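Local coordinates for cycloalternan-forming enzyme (Listeria monocytogenes serovar 1/2a, PDB 5F7U), which is a multidomain member of glycoside hydrolase family 31 that joins a TIM barrel to several beta-sheet domains, one of them a family 6 carbohydrate-binding module, at residues L149-E154 against I196-S201; Y178-E181 against K186-V189; T357-K362 against S839-V844; G959-G964 against E992-A997; G964-F969 against E974-D979. The protein carries 1 engineered substitution. One frame throughout, in Å; residues are numbered along the deposited sequence.

Contact 1 (L149-E154 against I196-S201); sequences LYLSFE and IEIQKS
Leu-151 and Ile-198 reach for each other tip to tip from two facing layers of strands, and their end methyls meet with Leu-151 CD1 3.6 Å from Ile-198 CD1. CG of Leu-151 and CG1 of Ile-198 both stand beside the backbone N, anti to the carbonyl carbon. From there Leu-151 runs on straight (chi2 179°), which carries CD1 out to the far end of its side chain and into line with the isoleucine. The second pair meets differently. Phe-153 presents the rim of its ring, not a face: its CZ atom lies 4.5 Å from CG1 of Ile-196, which sits near the plane of the ring. This is a looser approach, edge against methylene, and it completes a contact made of carbon alone. No hydrogen bond crosses between the segments, and even the closest backbones, at Leu-151 and Ile-196, keep their CA atoms 10.0 Å apart. Such a spacing is that of facing sheets rather than paired strands. All four touching residues are buried, as expected for a core of this kind in the galactose mutarotase-like domain. Strand 148-153 is hydrogen-bonded to strands 134-140 and 158-164, while strand 194-200 runs between 186-190 and 203-209. Around the meeting point, Met-161 packs on Leu-151, Leu-136 on Ile-198, and Val-189 touches both Phe-153 and Ile-196.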
# COMPACT_ATOMS: atom_id res chain seq x y z
N LEU A 149 -14.51 -29.48 12.62
CA LEU A 149 -14.37 -28.08 12.23
C LEU A 149 -14.86 -27.21 13.39
O LEU A 149 -16.01 -27.33 13.81
CB LEU A 149 -15.18 -27.78 10.98
CG LEU A 149 -15.14 -26.32 10.49
CD1 LEU A 149 -13.72 -25.88 10.10
CD2 LEU A 149 -16.06 -26.18 9.29
N TYR A 150 -14.00 -26.31 13.85
CA TYR A 150 -14.32 -25.43 14.97
C TYR A 150 -14.63 -24.04 14.48
O TYR A 150 -13.87 -23.48 13.69
CB TYR A 150 -13.13 -25.34 15.91
CG TYR A 150 -12.78 -26.64 16.53
CD1 TYR A 150 -13.42 -27.08 17.69
CD2 TYR A 150 -11.77 -27.43 15.97
CE1 TYR A 150 -13.07 -28.29 18.26
CE2 TYR A 150 -11.42 -28.64 16.55
CZ TYR A 150 -12.08 -29.07 17.68
OH TYR A 150 -11.73 -30.25 18.27
N LEU A 151 -15.72 -23.48 14.99
CA LEU A 151 -16.12 -22.12 14.65
C LEU A 151 -16.03 -21.28 15.91
O LEU A 151 -16.49 -21.69 16.97
CB LEU A 151 -17.56 -22.08 14.13
CG LEU A 151 -18.02 -23.08 13.07
CD1 LEU A 151 -19.48 -22.87 12.72
CD2 LEU A 151 -17.17 -22.97 11.82
N SER A 152 -15.45 -20.09 15.77
CA SER A 152 -15.41 -19.12 16.85
C SER A 152 -15.50 -17.72 16.27
O SER A 152 -15.30 -17.52 15.06
CB SER A 152 -14.14 -19.28 17.70
OG SER A 152 -12.96 -19.11 16.92
N PHE A 153 -15.80 -16.76 17.13
CA PHE A 153 -15.92 -15.37 16.70
C PHE A 153 -14.79 -14.53 17.25
O PHE A 153 -14.74 -14.27 18.43
CB PHE A 153 -17.30 -14.82 17.09
CG PHE A 153 -18.42 -15.43 16.30
CD1 PHE A 153 -18.70 -14.99 15.01
CD2 PHE A 153 -19.15 -16.52 16.82
CE1 PHE A 153 -19.72 -15.58 14.25
CE2 PHE A 153 -20.16 -17.11 16.07
CZ PHE A 153 -20.45 -16.65 14.78
N GLU A 154 -13.87 -14.13 16.39
CA GLU A 154 -12.84 -13.16 16.78
C GLU A 154 -13.52 -11.84 17.20
O GLU A 154 -13.09 -11.19 18.14
CB GLU A 154 -11.84 -12.96 15.63
CG GLU A 154 -10.62 -12.10 15.96
CD GLU A 154 -10.89 -10.61 15.87
OE1 GLU A 154 -11.82 -10.19 15.15
OE2 GLU A 154 -10.18 -9.82 16.53
N ILE A 196 -24.55 -17.35 9.89
CA ILE A 196 -23.76 -18.43 9.29
C ILE A 196 -24.68 -19.63 9.08
O ILE A 196 -25.12 -20.23 10.06
CB ILE A 196 -22.54 -18.81 10.16
CG1 ILE A 196 -21.74 -17.57 10.60
CG2 ILE A 196 -21.65 -19.83 9.42
CD1 ILE A 196 -21.29 -16.65 9.47
N GLU A 197 -24.99 -19.93 7.82
CA GLU A 197 -25.93 -21.00 7.48
C GLU A 197 -25.15 -22.20 6.99
O GLU A 197 -24.49 -22.13 5.95
CB GLU A 197 -26.90 -20.56 6.39
CG GLU A 197 -27.86 -19.47 6.80
CD GLU A 197 -28.83 -19.10 5.69
OE1 GLU A 197 -29.39 -20.02 5.04
OE2 GLU A 197 -29.03 -17.90 5.49
N ILE A 198 -25.24 -23.30 7.73
CA ILE A 198 -24.45 -24.50 7.42
C ILE A 198 -25.39 -25.67 7.13
O ILE A 198 -26.06 -26.16 8.04
CB ILE A 198 -23.47 -24.86 8.56
CG1 ILE A 198 -22.49 -23.70 8.83
CG2 ILE A 198 -22.69 -26.14 8.26
CD1 ILE A 198 -21.99 -23.69 10.24
N GLN A 199 -25.46 -26.09 5.87
CA GLN A 199 -26.16 -27.34 5.53
C GLN A 199 -25.33 -28.50 6.04
O GLN A 199 -24.10 -28.42 6.05
CB GLN A 199 -26.43 -27.46 4.02
CG GLN A 199 -27.46 -26.46 3.46
CD GLN A 199 -28.88 -26.56 4.04
OE1 GLN A 199 -29.35 -27.64 4.46
NE2 GLN A 199 -29.58 -25.43 4.07
N LYS A 200 -25.99 -29.56 6.53
CA LYS A 200 -25.27 -30.67 7.14
C LYS A 200 -24.94 -31.82 6.20
O LYS A 200 -23.97 -32.52 6.42
CB LYS A 200 -26.04 -31.21 8.34
CG LYS A 200 -26.09 -30.25 9.51
CD LYS A 200 -26.74 -30.96 10.69
CE LYS A 200 -26.76 -30.07 11.91
NZ LYS A 200 -27.40 -30.82 13.03
N SER A 201 -25.76 -32.04 5.17
CA SER A 201 -25.59 -33.21 4.32
C SER A 201 -25.90 -32.88 2.85
O SER A 201 -27.07 -32.88 2.47
CB SER A 201 -26.46 -34.36 4.83
OG SER A 201 -26.27 -35.53 4.04

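Contact 2 (Y178-E181 against K186-V189); sequences YTVE and KVTV
Val-180 lays its CG1 methyl on CG2 of Val-187, 3.6 Å away, the two side chains crossing at a slant. They are a diagonal pair: the direct partner of Val-180 is Val-189, in a non-hydrogen-bonded pair with CA atoms 4.7 Å apart. One residue further, Glu-181 and Thr-188 form the hydrogen-bonded pair. Glu-181 N donates a hydrogen bond to Thr-188 O at 2.9 Å, nearly straight (169°) and in the carbonyl plane. The return bond, from Thr-188 N to Glu-181 O, is also 2.9 Å long, but its donor stands 31° from the plane of that carbonyl. Glu-181 O accepts a second hydrogen bond, from a water, and the same water lies 2.9 Å from Thr-188 OG1, tying the threonine hydroxyl back to the neighbouring strand. CA-H...O contacts, such as Val-180 CA to Thr-188 O at 3.4 Å, accompany the two N-H...O bonds. Tyr-178 lies alongside Val-189 and points the same way; chi1 61° sets CG between the backbone N and the carbonyl carbon, and CD1 comes 4.2 Å from Val-189 CG1. The phenol OH goes on to Asp-129. Two successive strands, 179-182 and 186-190, joined by a short turn and bonded in antiparallel fashion, make this a beta hairpin of the mutarotase-like domain.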
# COMPACT_ATOMS: atom_id res chain seq x y z
N TYR A 178 -23.30 -15.24 20.46
CA TYR A 178 -23.96 -15.86 19.32
C TYR A 178 -25.13 -16.72 19.78
O TYR A 178 -25.22 -17.08 20.96
CB TYR A 178 -22.95 -16.68 18.48
CG TYR A 178 -22.30 -17.82 19.23
CD1 TYR A 178 -22.93 -19.07 19.35
CD2 TYR A 178 -21.03 -17.66 19.81
CE1 TYR A 178 -22.33 -20.11 20.06
CE2 TYR A 178 -20.41 -18.70 20.51
CZ TYR A 178 -21.06 -19.92 20.62
OH TYR A 178 -20.50 -20.97 21.29
N THR A 179 -26.03 -17.03 18.86
CA THR A 179 -27.09 -18.00 19.11
C THR A 179 -27.06 -19.07 18.04
O THR A 179 -26.55 -18.85 16.94
CB THR A 179 -28.48 -17.34 19.25
OG1 THR A 179 -28.78 -16.59 18.07
CG2 THR A 179 -28.50 -16.37 20.40
N VAL A 180 -27.56 -20.25 18.38
CA VAL A 180 -27.49 -21.40 17.48
C VAL A 180 -28.91 -21.92 17.29
O VAL A 180 -29.66 -22.05 18.28
CB VAL A 180 -26.59 -22.52 18.04
CG1 VAL A 180 -26.51 -23.72 17.10
CG2 VAL A 180 -25.18 -22.02 18.33
N GLU A 181 -29.25 -22.22 16.05
CA GLU A 181 -30.47 -22.94 15.71
C GLU A 181 -30.04 -24.22 14.99
O GLU A 181 -29.67 -24.19 13.82
CB GLU A 181 -31.35 -22.07 14.81
CG GLU A 181 -32.66 -22.72 14.39
CD GLU A 181 -33.72 -22.73 15.48
OE1 GLU A 181 -33.41 -22.40 16.65
OE2 GLU A 181 -34.88 -23.07 15.16
N LYS A 186 -29.70 -28.69 9.04
CA LYS A 186 -29.02 -27.39 8.96
C LYS A 186 -28.70 -26.86 10.36
O LYS A 186 -29.45 -27.10 11.29
CB LYS A 186 -29.95 -26.42 8.25
CG LYS A 186 -29.33 -25.10 7.84
CD LYS A 186 -30.44 -24.19 7.34
CE LYS A 186 -29.84 -22.91 6.78
NZ LYS A 186 -30.90 -22.09 6.14
N VAL A 187 -27.59 -26.14 10.49
CA VAL A 187 -27.32 -25.38 11.71
C VAL A 187 -27.06 -23.94 11.30
O VAL A 187 -26.33 -23.70 10.34
CB VAL A 187 -26.19 -26.01 12.58
CG1 VAL A 187 -24.91 -26.23 11.78
CG2 VAL A 187 -25.92 -25.17 13.83
N THR A 188 -27.69 -23.00 12.01
CA THR A 188 -27.51 -21.58 11.76
C THR A 188 -26.93 -20.94 13.00
O THR A 188 -27.45 -21.13 14.10
CB THR A 188 -28.83 -20.90 11.35
OG1 THR A 188 -29.35 -21.58 10.20
CG2 THR A 188 -28.62 -19.40 11.03
N VAL A 189 -25.84 -20.19 12.80
CA VAL A 189 -25.14 -19.49 13.88
C VAL A 189 -25.27 -18.00 13.62
O VAL A 189 -24.88 -17.51 12.56
CB VAL A 189 -23.67 -19.92 13.97
CG1 VAL A 189 -22.99 -19.31 15.18
CG2 VAL A 189 -23.58 -21.44 14.04
O HOH W 1 -30.74 -23.91 11.09

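Contact 3 (T357-K362 against S839-V844); sequences TTLLPK and SFYDDV
Lys-362 and Asp-843 carry opposite charges yet do not quite meet: NZ of Lys-362 stays 4.3 Å from OD2 of Asp-843, beyond a salt bridge, and water bridges the two groups. One water accepts from Lys-362 NZ at 2.6 Å and donates to Asp-843 OD2 at 2.7 Å. A second accepts a hydrogen bond from Lys-362 N and donates one to the same OD2, so a single carboxylate oxygen receives both bridges. A third, weakly held, links the ammonium group to Asp-843 N. The side chains themselves slide past each other in opposite directions, with Lys-362 CB 3.8 Å from Asp-843 OD2; the bend at chi3 (103°) sets Lys-362 NZ beside the waters and 4.0 Å from CG2 of Val-844. Further along, Leu-359 and Tyr-841 approach from opposite directions, and the methyl CD2 of Leu-359 touches Tyr-841 at its OH (3.7 Å) and at CE2 (4.0 Å). The tyrosine ring also has a cation-pi partner in Lys-710. The loop 357-362, just ahead of the first barrel strand 367-369, thereby meets the end of strand 835-842 of a separate antiparallel sheet. With no direct hydrogen bond across it, this interface is a water-separated ion pair beside a small apolar touch, and the attraction between the charges is probably softened by the intervening water.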
# COMPACT_ATOMS: atom_id res chain seq x y z
N THR A 357 -0.53 -1.05 12.23
CA THR A 357 0.58 -0.21 11.83
C THR A 357 1.09 0.58 13.04
O THR A 357 0.31 1.10 13.82
CB THR A 357 0.11 0.78 10.75
OG1 THR A 357 -0.06 0.04 9.53
CG2 THR A 357 1.12 1.86 10.49
N THR A 358 2.41 0.65 13.18
CA THR A 358 3.01 1.49 14.24
C THR A 358 3.17 2.92 13.72
O THR A 358 3.87 3.13 12.72
CB THR A 358 4.38 0.94 14.66
OG1 THR A 358 4.21 -0.40 15.13
CG2 THR A 358 5.02 1.80 15.77
N LEU A 359 2.56 3.88 14.40
CA LEU A 359 2.76 5.30 14.01
C LEU A 359 4.23 5.68 13.96
O LEU A 359 4.97 5.47 14.93
CB LEU A 359 2.00 6.25 14.95
CG LEU A 359 2.11 7.74 14.59
CD1 LEU A 359 1.51 8.06 13.21
CD2 LEU A 359 1.44 8.56 15.69
N LEU A 360 4.65 6.25 12.84
CA LEU A 360 6.01 6.75 12.69
C LEU A 360 6.06 8.25 12.97
O LEU A 360 5.03 8.91 12.86
CB LEU A 360 6.47 6.48 11.25
CG LEU A 360 6.57 5.00 10.84
CD1 LEU A 360 7.03 4.93 9.40
CD2 LEU A 360 7.50 4.17 11.73
N PRO A 361 7.25 8.79 13.33
CA PRO A 361 7.35 10.24 13.49
C PRO A 361 7.03 11.00 12.22
O PRO A 361 7.14 10.46 11.12
CB PRO A 361 8.80 10.50 13.90
CG PRO A 361 9.50 9.21 13.84
CD PRO A 361 8.53 8.10 13.60
N LYS A 362 6.62 12.26 12.39
CA LYS A 362 6.26 13.10 11.26
C LYS A 362 7.34 13.21 10.19
O LYS A 362 7.03 13.31 9.00
CB LYS A 362 5.85 14.49 11.74
CG LYS A 362 5.17 15.30 10.64
CD LYS A 362 4.24 16.31 11.29
CE LYS A 362 4.79 17.69 11.33
NZ LYS A 362 3.70 18.45 12.06
N SER A 839 -11.24 15.11 13.39
CA SER A 839 -10.34 15.05 14.54
C SER A 839 -8.93 15.27 14.03
O SER A 839 -8.36 14.38 13.38
CB SER A 839 -10.46 13.69 15.24
OG SER A 839 -9.98 13.75 16.57
N PHE A 840 -8.37 16.45 14.31
CA PHE A 840 -7.02 16.79 13.89
C PHE A 840 -5.97 16.35 14.92
O PHE A 840 -6.09 16.66 16.10
CB PHE A 840 -6.95 18.31 13.66
CG PHE A 840 -5.57 18.85 13.45
CD1 PHE A 840 -4.71 18.31 12.48
CD2 PHE A 840 -5.12 19.92 14.23
CE1 PHE A 840 -3.44 18.82 12.30
CE2 PHE A 840 -3.85 20.45 14.04
CZ PHE A 840 -3.00 19.88 13.09
N TYR A 841 -4.95 15.63 14.46
CA TYR A 841 -3.83 15.22 15.29
C TYR A 841 -2.78 16.32 15.34
O TYR A 841 -2.00 16.49 14.39
CB TYR A 841 -3.23 13.93 14.75
CG TYR A 841 -2.11 13.34 15.58
CD1 TYR A 841 -2.24 13.18 16.96
CD2 TYR A 841 -0.94 12.89 14.96
CE1 TYR A 841 -1.21 12.62 17.72
CE2 TYR A 841 0.09 12.32 15.69
CZ TYR A 841 -0.05 12.19 17.06
OH TYR A 841 0.98 11.62 17.78
N ASP A 842 -2.77 17.06 16.43
CA ASP A 842 -1.93 18.24 16.52
C ASP A 842 -0.56 17.84 17.10
O ASP A 842 -0.30 18.02 18.30
CB ASP A 842 -2.66 19.32 17.31
CG ASP A 842 -1.89 20.63 17.41
OD1 ASP A 842 -0.80 20.76 16.84
OD2 ASP A 842 -2.41 21.53 18.09
N ASP A 843 0.30 17.31 16.23
CA ASP A 843 1.63 16.79 16.61
C ASP A 843 2.54 17.88 17.17
O ASP A 843 3.41 17.61 18.01
CB ASP A 843 2.32 16.12 15.41
CG ASP A 843 3.62 15.40 15.79
OD1 ASP A 843 3.61 14.56 16.72
OD2 ASP A 843 4.67 15.66 15.15
N VAL A 844 2.37 19.11 16.68
CA VAL A 844 3.19 20.25 17.13
C VAL A 844 2.97 20.49 18.63
O VAL A 844 3.92 20.84 19.35
CB VAL A 844 2.95 21.51 16.24
CG1 VAL A 844 3.43 22.82 16.88
CG2 VAL A 844 3.62 21.31 14.88
O HOH W 2 6.65 13.52 14.97
O HOH W 3 0.63 18.31 12.98
O HOH W 4 4.95 18.20 14.36

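Contact 4 (G959-G964 against E992-A997); sequences GYTGTG and EVRYSA. With MG (magnesium ion), chain G; GLC (alpha-D-glucopyranose), chain B.
The magnesium-binding loop of the family 6 carbohydrate-binding module is gripped from the side by Arg-994, which reaches across from strand 987-996 to the carbonyl of Gly-959. The arginine is extended from CG to NE, and its NH1 donates to Gly-959 O at 2.8 Å (163°); NH2 adds a weak bond to the same oxygen. Gly-959 O lies almost in the guanidinium plane, whereas NH1 stands 29° out of the carbonyl plane. Further along the loop, Thr-961 O and Gly-964 O each bind the magnesium ion at 2.2 Å. Glu-942, Glu-944 and Asp-1057 complete its shell. In the sequence between Thr-961 and Gly-964, Thr-963 turns its hydroxyl to a bound alpha-D-glucopyranose, with OG1 2.7 Å from the sugar O3. Arg-994 NH1 also makes a salt bridge to Asp-1057 OD2, while OD1 of that aspartate is on the metal. Arg-994 is thus a second-shell residue: it ties the loop to a metal ligand, and its positive charge probably offsets part of that of the acidic groups gathered round the ion.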
# COMPACT_ATOMS: atom_id res chain seq x y z
N GLY A 959 -13.13 42.72 -11.60
CA GLY A 959 -14.25 42.49 -10.68
C GLY A 959 -14.91 41.13 -10.73
O GLY A 959 -15.79 40.85 -9.94
N TYR A 960 -14.49 40.29 -11.69
CA TYR A 960 -14.99 38.92 -11.83
C TYR A 960 -14.52 38.05 -10.67
O TYR A 960 -13.54 38.36 -9.99
CB TYR A 960 -14.50 38.30 -13.15
CG TYR A 960 -12.99 38.37 -13.31
CD1 TYR A 960 -12.13 37.45 -12.68
CD2 TYR A 960 -12.41 39.39 -14.08
CE1 TYR A 960 -10.75 37.55 -12.82
CE2 TYR A 960 -11.03 39.49 -14.23
CZ TYR A 960 -10.21 38.57 -13.60
OH TYR A 960 -8.84 38.66 -13.75
N THR A 961 -15.22 36.94 -10.47
CA THR A 961 -14.75 35.90 -9.59
C THR A 961 -14.10 34.80 -10.45
O THR A 961 -14.34 34.71 -11.69
CB THR A 961 -15.86 35.33 -8.68
OG1 THR A 961 -16.82 34.64 -9.48
CG2 THR A 961 -16.56 36.44 -7.86
N GLY A 962 -13.32 33.95 -9.78
CA GLY A 962 -12.52 32.93 -10.44
C GLY A 962 -11.37 33.58 -11.20
O GLY A 962 -10.84 34.60 -10.77
N THR A 963 -11.01 33.00 -12.35
CA THR A 963 -9.90 33.52 -13.16
C THR A 963 -10.32 34.46 -14.29
O THR A 963 -9.47 35.04 -14.97
CB THR A 963 -9.06 32.37 -13.76
OG1 THR A 963 -9.89 31.57 -14.63
CG2 THR A 963 -8.44 31.50 -12.66
N GLY A 964 -11.63 34.60 -14.49
CA GLY A 964 -12.17 35.49 -15.53
C GLY A 964 -13.66 35.28 -15.76
O GLY A 964 -14.44 35.10 -14.81
N GLU A 992 -28.46 32.71 -9.36
CA GLU A 992 -27.89 34.03 -9.64
C GLU A 992 -27.02 33.93 -10.87
O GLU A 992 -26.18 33.04 -10.95
CB GLU A 992 -27.00 34.51 -8.49
CG GLU A 992 -27.71 34.84 -7.19
CD GLU A 992 -26.77 35.47 -6.17
OE1 GLU A 992 -25.53 35.42 -6.35
OE2 GLU A 992 -27.25 36.03 -5.17
N VAL A 993 -27.23 34.83 -11.82
CA VAL A 993 -26.41 34.91 -13.03
C VAL A 993 -25.67 36.25 -12.98
O VAL A 993 -26.30 37.31 -13.06
CB VAL A 993 -27.27 34.79 -14.33
CG1 VAL A 993 -26.39 34.97 -15.58
CG2 VAL A 993 -28.00 33.45 -14.37
N ARG A 994 -24.34 36.20 -12.85
CA ARG A 994 -23.51 37.40 -12.78
C ARG A 994 -22.84 37.66 -14.12
O ARG A 994 -22.14 36.81 -14.66
CB ARG A 994 -22.48 37.32 -11.64
CG ARG A 994 -21.74 38.63 -11.40
CD ARG A 994 -20.99 38.64 -10.09
NE ARG A 994 -20.51 39.97 -9.70
CZ ARG A 994 -19.24 40.37 -9.74
NH1 ARG A 994 -18.27 39.55 -10.16
NH2 ARG A 994 -18.93 41.60 -9.35
N TYR A 995 -23.05 38.87 -14.64
CA TYR A 995 -22.70 39.17 -16.02
C TYR A 995 -22.44 40.67 -16.15
O TYR A 995 -22.80 41.46 -15.27
CB TYR A 995 -23.87 38.79 -16.95
CG TYR A 995 -25.03 39.75 -16.78
CD1 TYR A 995 -25.88 39.66 -15.67
CD2 TYR A 995 -25.23 40.80 -17.68
CE1 TYR A 995 -26.91 40.58 -15.47
CE2 TYR A 995 -26.25 41.71 -17.50
CZ TYR A 995 -27.08 41.59 -16.40
OH TYR A 995 -28.08 42.51 -16.24
N SER A 996 -21.89 41.05 -17.29
CA SER A 996 -21.86 42.45 -17.67
C SER A 996 -22.46 42.59 -19.07
O SER A 996 -22.33 41.70 -19.91
CB SER A 996 -20.42 42.97 -17.62
OG SER A 996 -20.38 44.36 -17.87
N ALA A 997 -23.16 43.71 -19.30
CA ALA A 997 -23.79 43.98 -20.58
C ALA A 997 -23.65 45.47 -20.81
O ALA A 997 -24.58 46.23 -20.59
CB ALA A 997 -25.25 43.55 -20.57
MG MG G . -15.62 33.97 -13.33
C1 GLC B . -9.94 27.30 -17.75
C2 GLC B . -9.66 28.72 -17.21
C3 GLC B . -8.28 28.80 -16.56
C4 GLC B . -8.09 27.74 -15.48
C5 GLC B . -8.44 26.37 -16.06
C6 GLC B . -8.40 25.26 -15.02
O2 GLC B . -9.81 29.69 -18.25
O3 GLC B . -8.11 30.09 -15.97
O4 GLC B . -6.73 27.73 -15.01
O5 GLC B . -9.75 26.38 -16.66
O6 GLC B . -8.70 24.07 -15.74

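Contact 5 (G964-F969 against E974-D979); sequences GFVAGF and EAVEFD. With MG (magnesium ion), chain G; GLC (alpha-D-glucopyranose), chain D.
The ring of Phe-969 has the CG2 methyl of Val-976 over the centre of one face, a CH-pi contact 4.1 Å from the centroid and only 11° off the normal. At its edge, in plane, lies the carbonyl group of Glu-974, with Phe-969 CE1 3.4 Å from Glu-974 O. The carboxylate of Glu-974 is nearly coplanar with the ring, 12° between planes, but the two side chains slide past each other, so that OE1 ends against the phenylalanine backbone, 3.2 Å from Phe-969 C. A water accepts from Phe-969 N and donates to Glu-974 OE1 at 3.0 Å, which bridges the two segments. Val-976 CG2 also meets CG1 of Val-966 at 3.8 Å and so lies against both the valine and the ring. Phe-969, with positive phi (54°), lies in the turn that follows Gly-968 and has Arg-1004 as cation-pi partner. The segment touches two sites as well: Gly-964 O binds the magnesium ion, while Ala-967 and Gly-968 line a glycan pocket. Strands 965-968 and 975-981 belong to different antiparallel sheets, and the buried packing between them is that of a beta sandwich, the fold of family 6 carbohydrate-binding modules.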
# COMPACT_ATOMS: atom_id res chain seq x y z
N GLY A 964 -11.63 34.60 -14.49
CA GLY A 964 -12.17 35.49 -15.53
C GLY A 964 -13.66 35.28 -15.76
O GLY A 964 -14.44 35.10 -14.81
N PHE A 965 -14.02 35.31 -17.05
CA PHE A 965 -15.40 35.25 -17.52
C PHE A 965 -15.43 34.75 -18.96
O PHE A 965 -14.42 34.78 -19.66
CB PHE A 965 -16.07 36.63 -17.41
CG PHE A 965 -15.28 37.76 -18.02
CD1 PHE A 965 -15.37 38.03 -19.39
CD2 PHE A 965 -14.46 38.58 -17.22
CE1 PHE A 965 -14.66 39.09 -19.95
CE2 PHE A 965 -13.73 39.62 -17.79
CZ PHE A 965 -13.84 39.88 -19.16
N VAL A 966 -16.61 34.32 -19.40
CA VAL A 966 -16.86 33.97 -20.79
C VAL A 966 -17.21 35.27 -21.53
O VAL A 966 -18.10 36.00 -21.08
CB VAL A 966 -17.98 32.91 -20.89
CG1 VAL A 966 -18.46 32.73 -22.32
CG2 VAL A 966 -17.47 31.58 -20.34
N ALA A 967 -16.52 35.55 -22.64
CA ALA A 967 -16.63 36.87 -23.30
C ALA A 967 -17.55 36.91 -24.53
O ALA A 967 -17.42 36.06 -25.43
CB ALA A 967 -15.24 37.37 -23.68
N GLY A 968 -18.45 37.90 -24.58
CA GLY A 968 -19.28 38.16 -25.77
C GLY A 968 -20.48 37.21 -25.83
O GLY A 968 -21.62 37.61 -25.58
N PHE A 969 -20.21 35.94 -26.19
CA PHE A 969 -21.21 34.88 -26.08
C PHE A 969 -22.49 35.31 -26.84
O PHE A 969 -23.62 35.13 -26.36
CB PHE A 969 -21.40 34.57 -24.58
CG PHE A 969 -22.43 33.53 -24.25
CD1 PHE A 969 -22.70 32.44 -25.09
CD2 PHE A 969 -23.10 33.60 -23.02
CE1 PHE A 969 -23.66 31.49 -24.74
CE2 PHE A 969 -24.04 32.65 -22.66
CZ PHE A 969 -24.32 31.59 -23.52
N GLU A 974 -23.48 29.23 -29.93
CA GLU A 974 -22.58 29.45 -28.81
C GLU A 974 -23.29 29.04 -27.53
O GLU A 974 -24.46 29.38 -27.32
CB GLU A 974 -22.12 30.90 -28.75
CG GLU A 974 -21.29 31.31 -29.97
CD GLU A 974 -20.69 32.71 -29.87
OE1 GLU A 974 -20.99 33.45 -28.91
OE2 GLU A 974 -19.91 33.08 -30.77
N ALA A 975 -22.58 28.30 -26.68
CA ALA A 975 -23.16 27.76 -25.44
C ALA A 975 -22.16 27.66 -24.29
O ALA A 975 -20.95 27.49 -24.53
CB ALA A 975 -23.78 26.39 -25.71
N VAL A 976 -22.67 27.79 -23.06
CA VAL A 976 -21.90 27.55 -21.83
C VAL A 976 -22.71 26.51 -21.04
O VAL A 976 -23.87 26.77 -20.70
CB VAL A 976 -21.69 28.84 -21.00
CG1 VAL A 976 -20.85 28.57 -19.75
CG2 VAL A 976 -21.01 29.93 -21.82
N GLU A 977 -22.11 25.36 -20.77
CA GLU A 977 -22.79 24.26 -20.07
C GLU A 977 -22.16 24.04 -18.70
O GLU A 977 -20.93 23.94 -18.58
CB GLU A 977 -22.78 22.98 -20.91
CG GLU A 977 -23.43 21.77 -20.23
CD GLU A 977 -23.61 20.55 -21.13
OE1 GLU A 977 -23.35 20.62 -22.35
OE2 GLU A 977 -24.02 19.49 -20.61
N PHE A 978 -23.01 23.99 -17.67
CA PHE A 978 -22.61 23.78 -16.28
C PHE A 978 -23.12 22.43 -15.78
O PHE A 978 -24.20 21.95 -16.19
CB PHE A 978 -23.21 24.84 -15.35
CG PHE A 978 -22.74 26.26 -15.61
CD1 PHE A 978 -23.37 27.07 -16.56
CD2 PHE A 978 -21.70 26.81 -14.85
CE1 PHE A 978 -22.95 28.38 -16.78
CE2 PHE A 978 -21.28 28.12 -15.07
CZ PHE A 978 -21.90 28.91 -16.03
N ASP A 979 -22.35 21.85 -14.87
CA ASP A 979 -22.74 20.66 -14.14
C ASP A 979 -23.02 21.16 -12.73
O ASP A 979 -22.09 21.54 -12.01
CB ASP A 979 -21.58 19.65 -14.11
CG ASP A 979 -21.18 19.17 -15.50
OD1 ASP A 979 -22.05 18.64 -16.22
OD2 ASP A 979 -19.98 19.28 -15.85
MG MG G . -15.62 33.97 -13.33
C1 GLC D . -16.54 44.95 -25.62
C2 GLC D . -16.04 44.45 -24.25
C3 GLC D . -15.95 42.92 -24.21
C4 GLC D . -17.26 42.27 -24.63
C5 GLC D . -17.63 42.79 -26.02
C6 GLC D . -18.93 42.21 -26.56
O1 GLC D . -15.52 44.83 -26.63
O2 GLC D . -14.75 45.01 -23.95
O3 GLC D . -15.55 42.52 -22.90
O4 GLC D . -17.12 40.84 -24.64
O5 GLC D . -17.73 44.23 -26.00
O6 GLC D . -19.10 42.76 -27.87
O HOH W 5 -18.44 34.91 -28.59

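Overall arrangement
The five contacts fall into two clusters and one isolated site. Contact 2 is nested within the chain loop closed by contact 1; their centres are 8 Å apart in the mutarotase-like domain, and neighbouring strands 186-190 and 194-200 join them, with a salt bridge from Lys-186 to Glu-197. Contact 3 comes next along the chain, about 41 Å from contact 1 between centres, and spans 476 residues to bring the start of the TIM barrel to a later beta domain. Contact 5 is nested inside contact 4 in the carbohydrate-binding module; they share Gly-964 and the magnesium ion, centres 11 Å apart. The centres of contacts 4 and 5 lie about 66 and 63 Å from that of contact 1, the two pairs belonging to different domains.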